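PDB 3MSW: exported protein from Bacteroides fragilis, which is of unknown function but folds into a single-layer antiparallel sheet thought to have evolved from beta-hairpin repeats. Local coordinates for residues K99-I104 with Q114-M119. Residues are numbered along the deposited sequence; the frame is centred on the assembly and turned at random. Where two conformers were deposited one is given.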
ATOM      1  N   LYS A  99     -10.028  -1.247   2.246  1.00 23.21           N
ATOM      2  CA  LYS A  99      -9.541  -2.158   3.292  1.00 21.53           C
ATOM      3  C   LYS A  99      -8.928  -1.389   4.449  1.00 24.53           C
ATOM      4  O   LYS A  99      -8.348  -0.316   4.251  1.00 24.39           O
ATOM      5  CB  LYS A  99      -8.497  -3.164   2.733  1.00 22.98           C
ATOM      6  CG  LYS A  99      -8.982  -4.065   1.572  1.00 28.29           C
ATOM      7  CD  LYS A  99      -9.971  -5.202   2.007  1.00 34.05           C
ATOM      8  CE  LYS A  99      -9.598  -6.067   3.231  1.00 40.23           C
ATOM      9  NZ  LYS A  99      -8.597  -7.138   2.949  1.00 40.62           N
ATOM     10  N   LYS A 100      -9.045  -1.941   5.659  1.00 21.02           N
ATOM     11  CA  LYS A 100      -8.426  -1.331   6.838  1.00 20.53           C
ATOM     12  C   LYS A 100      -7.760  -2.404   7.659  1.00 24.79           C
ATOM     13  O   LYS A 100      -8.339  -3.486   7.856  1.00 23.92           O
ATOM     14  CB  LYS A 100      -9.440  -0.534   7.663  1.00 23.51           C
ATOM     15  CG  LYS A 100      -8.819   0.226   8.838  1.00 30.44           C
ATOM     16  CD  LYS A 100      -9.870   0.916   9.678  1.00 39.74           C
ATOM     17  CE  LYS A 100      -9.282   2.062  10.473  1.00 51.12           C
ATOM     18  NZ  LYS A 100     -10.274   2.620  11.429  1.00 60.35           N
ATOM     19  N   TYR A 101      -6.531  -2.129   8.122  1.00 22.23           N
ATOM     20  CA  TYR A 101      -5.799  -3.060   8.978  1.00 22.02           C
ATOM     21  C   TYR A 101      -5.346  -2.383  10.229  1.00 25.31           C
ATOM     22  O   TYR A 101      -4.879  -1.239  10.165  1.00 24.94           O
ATOM     23  CB  TYR A 101      -4.577  -3.687   8.271  1.00 22.07           C
ATOM     24  CG  TYR A 101      -4.929  -4.214   6.907  1.00 23.91           C
ATOM     25  CD1 TYR A 101      -5.517  -5.466   6.753  1.00 26.31           C
ATOM     26  CD2 TYR A 101      -4.696  -3.456   5.766  1.00 24.61           C
ATOM     27  CE1 TYR A 101      -5.935  -5.920   5.500  1.00 27.02           C
ATOM     28  CE2 TYR A 101      -5.110  -3.895   4.513  1.00 25.04           C
ATOM     29  CZ  TYR A 101      -5.709  -5.135   4.382  1.00 30.11           C
ATOM     30  OH  TYR A 101      -6.071  -5.595   3.148  1.00 29.55           O
ATOM     31  N   ILE A 102      -5.474  -3.095  11.369  1.00 20.94           N
ATOM     32  CA  ILE A 102      -5.013  -2.588  12.665  0.50 20.11           C
ATOM     33  C   ILE A 102      -4.028  -3.600  13.265  1.00 24.21           C
ATOM     34  O   ILE A 102      -4.341  -4.795  13.345  1.00 21.49           O
ATOM     35  CB  ILE A 102      -6.151  -2.221  13.679  0.50 22.67           C
ATOM     36  CG1 ILE A 102      -7.107  -1.139  13.124  0.50 22.21           C
ATOM     37  CG2 ILE A 102      -5.553  -1.773  15.024  0.50 22.51           C
ATOM     38  CD1 ILE A 102      -8.369  -0.910  14.007  0.50 20.34           C
ATOM     39  N   TYR A 103      -2.843  -3.110  13.695  1.00 20.73           N
ATOM     40  CA  TYR A 103      -1.820  -3.953  14.329  1.00 21.04           C
ATOM     41  C   TYR A 103      -1.534  -3.379  15.703  1.00 27.57           C
ATOM     42  O   TYR A 103      -1.144  -2.221  15.827  1.00 27.50           O
ATOM     43  CB  TYR A 103      -0.529  -4.011  13.495  1.00 22.03           C
ATOM     44  CG  TYR A 103      -0.773  -4.378  12.050  1.00 22.95           C
ATOM     45  CD1 TYR A 103      -0.839  -5.712  11.647  1.00 25.22           C
ATOM     46  CD2 TYR A 103      -0.938  -3.391  11.079  1.00 24.04           C
ATOM     47  CE1 TYR A 103      -1.084  -6.051  10.312  1.00 28.89           C
ATOM     48  CE2 TYR A 103      -1.183  -3.720   9.749  1.00 25.13           C
ATOM     49  CZ  TYR A 103      -1.273  -5.049   9.375  1.00 32.00           C
ATOM     50  OH  TYR A 103      -1.481  -5.349   8.055  1.00 37.78           O
ATOM     51  N   ILE A 104      -1.752  -4.187  16.738  1.00 23.43           N
ATOM     52  CA  ILE A 104      -1.498  -3.798  18.108  1.00 24.49           C
ATOM     53  C   ILE A 104      -0.298  -4.578  18.622  1.00 26.94           C
ATOM     54  O   ILE A 104      -0.311  -5.808  18.589  1.00 26.32           O
ATOM     55  CB  ILE A 104      -2.773  -3.981  19.000  1.00 28.70           C
ATOM     56  CG1 ILE A 104      -3.922  -3.081  18.459  1.00 29.56           C
ATOM     57  CG2 ILE A 104      -2.467  -3.676  20.491  1.00 28.10           C
ATOM     58  CD1 ILE A 104      -5.280  -3.439  18.960  1.00 42.30           C
ATOM     59  N   GLN A 114      -3.991  -8.604  15.466  1.00 26.48           N
ATOM     60  CA  GLN A 114      -4.138  -7.993  14.151  1.00 25.03           C
ATOM     61  C   GLN A 114      -5.576  -8.126  13.716  1.00 26.68           C
ATOM     62  O   GLN A 114      -6.221  -9.125  14.026  1.00 27.50           O
ATOM     63  CB  GLN A 114      -3.136  -8.560  13.130  1.00 25.96           C
ATOM     64  CG  GLN A 114      -3.328 -10.031  12.789  1.00 31.75           C
ATOM     65  CD  GLN A 114      -2.099 -10.611  12.131  1.00 48.02           C
ATOM     66  OE1 GLN A 114      -1.522 -11.589  12.601  1.00 43.13           O
ATOM     67  NE2 GLN A 114      -1.686 -10.039  11.018  1.00 40.71           N
ATOM     68  N   TYR A 115      -6.087  -7.088  13.056  1.00 22.95           N
ATOM     69  CA  TYR A 115      -7.450  -6.973  12.581  1.00 22.74           C
ATOM     70  C   TYR A 115      -7.438  -6.527  11.127  1.00 26.08           C
ATOM     71  O   TYR A 115      -6.618  -5.672  10.748  1.00 25.92           O
ATOM     72  CB  TYR A 115      -8.233  -5.932  13.413  1.00 23.80           C
ATOM     73  CG  TYR A 115      -8.269  -6.211  14.894  1.00 26.42           C
ATOM     74  CD1 TYR A 115      -7.266  -5.737  15.740  1.00 28.46           C
ATOM     75  CD2 TYR A 115      -9.354  -6.859  15.471  1.00 27.15           C
ATOM     76  CE1 TYR A 115      -7.300  -5.990  17.111  1.00 29.36           C
ATOM     77  CE2 TYR A 115      -9.399  -7.121  16.838  1.00 28.14           C
ATOM     78  CZ  TYR A 115      -8.375  -6.675  17.656  1.00 36.08           C
ATOM     79  OH  TYR A 115      -8.431  -6.937  19.003  1.00 40.31           O
ATOM     80  N   ALA A 116      -8.375  -7.057  10.329  1.00 22.10           N
ATOM     81  CA  ALA A 116      -8.539  -6.661   8.903  1.00 22.28           C
ATOM     82  C   ALA A 116     -10.017  -6.429   8.673  1.00 25.47           C
ATOM     83  O   ALA A 116     -10.848  -7.167   9.223  1.00 25.88           O
ATOM     84  CB  ALA A 116      -8.059  -7.767   7.972  1.00 23.33           C
ATOM     85  N   TYR A 117     -10.336  -5.410   7.890  1.00 20.48           N
ATOM     86  CA  TYR A 117     -11.701  -5.002   7.581  1.00 20.44           C
ATOM     87  C   TYR A 117     -11.808  -4.729   6.115  1.00 25.55           C
ATOM     88  O   TYR A 117     -10.850  -4.261   5.496  1.00 23.91           O
ATOM     89  CB  TYR A 117     -12.094  -3.684   8.310  1.00 20.62           C
ATOM     90  CG  TYR A 117     -11.918  -3.714   9.809  1.00 21.84           C
ATOM     91  CD1 TYR A 117     -10.665  -3.519  10.387  1.00 24.02           C
ATOM     92  CD2 TYR A 117     -12.998  -3.973  10.656  1.00 22.55           C
ATOM     93  CE1 TYR A 117     -10.487  -3.567  11.767  1.00 23.73           C
ATOM     94  CE2 TYR A 117     -12.833  -3.997  12.043  1.00 23.88           C
ATOM     95  CZ  TYR A 117     -11.573  -3.787  12.591  1.00 28.33           C
ATOM     96  OH  TYR A 117     -11.355  -3.828  13.949  1.00 30.14           O
ATOM     97  N   LYS A 118     -13.028  -4.858   5.602  1.00 23.23           N
ATOM     98  CA  LYS A 118     -13.348  -4.529   4.233  1.00 23.31           C
ATOM     99  C   LYS A 118     -14.522  -3.557   4.308  1.00 27.65           C
ATOM    100  O   LYS A 118     -15.423  -3.739   5.128  1.00 27.97           O
ATOM    101  CB  LYS A 118     -13.742  -5.817   3.469  1.00 27.17           C
ATOM    102  CG  LYS A 118     -13.880  -5.624   1.961  1.00 46.82           C
ATOM    103  CD  LYS A 118     -14.009  -6.959   1.213  1.00 59.86           C
ATOM    104  CE  LYS A 118     -12.702  -7.434   0.603  1.00 71.06           C
ATOM    105  NZ  LYS A 118     -11.826  -8.130   1.591  1.00 74.57           N
HETATM  106  N   MSE A 119     -14.518  -2.541   3.464  1.00 23.82           N
HETATM  107  CA  MSE A 119     -15.592  -1.550   3.457  1.00 24.20           C
HETATM  108  C   MSE A 119     -16.861  -2.108   2.826  1.00 34.68           C
HETATM  109  O   MSE A 119     -16.801  -2.709   1.754  1.00 35.39           O
HETATM  110  CB  MSE A 119     -15.130  -0.262   2.719  1.00 24.72           C
HETATM  111  CG  MSE A 119     -16.232   0.826   2.586  1.00 29.50           C
HETATM  112 SE   MSE A 119     -16.906   1.378   4.348  0.75 33.08          SE
HETATM  113  CE  MSE A 119     -15.437   2.375   4.981  1.00 29.66           C
TER
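The Y117 ring turns an edge to K100 across this antiparallel hairpin, with CD1 3.4 Å from the carbonyl O, which lies in the ring plane. The same O accepts the backbone N of Y117 at 2.8 Å, and K100 N bonds to Y117 O; I102 and Y115 form a second antiparallel hydrogen-bonded pair, with 165° at the I102 N-H to Y115 O. On this face I102 CB lies 4.2 Å from CD1 of Y115. In the given conformer, one of two, extended chi2 (171°) carries I102 CD1 diagonally toward CE1 of Y117, a tentative contact. I104, two residues on, makes the same diagonal to Y115, its CD1 lying 3.7 Å from CE1.

On the other face, A116 CB sits 3.6 Å from CD1 of Y101. Q114 CB approaches CD1 of Y103, while its NE2 nears CE1 at 4.1 Å, amide and ring planes 62° apart. K99 folds back through three bent torsions, placing CE 3.2 Å from Y117 O and letting NZ donate to Y101 OH. K118 NZ comes within 3.6 Å of K99 NZ.

Strands 80-89 and 125-133 flank the hairpin within the single-layer sheet, consistent with the partial exposure of both faces. Cohesion therefore rests on paired backbone bonds plus tyrosine-aliphatic contacts, while the two lysine amines, if both charged, would repel, a cost that the Y101 hydroxyl may partly offset.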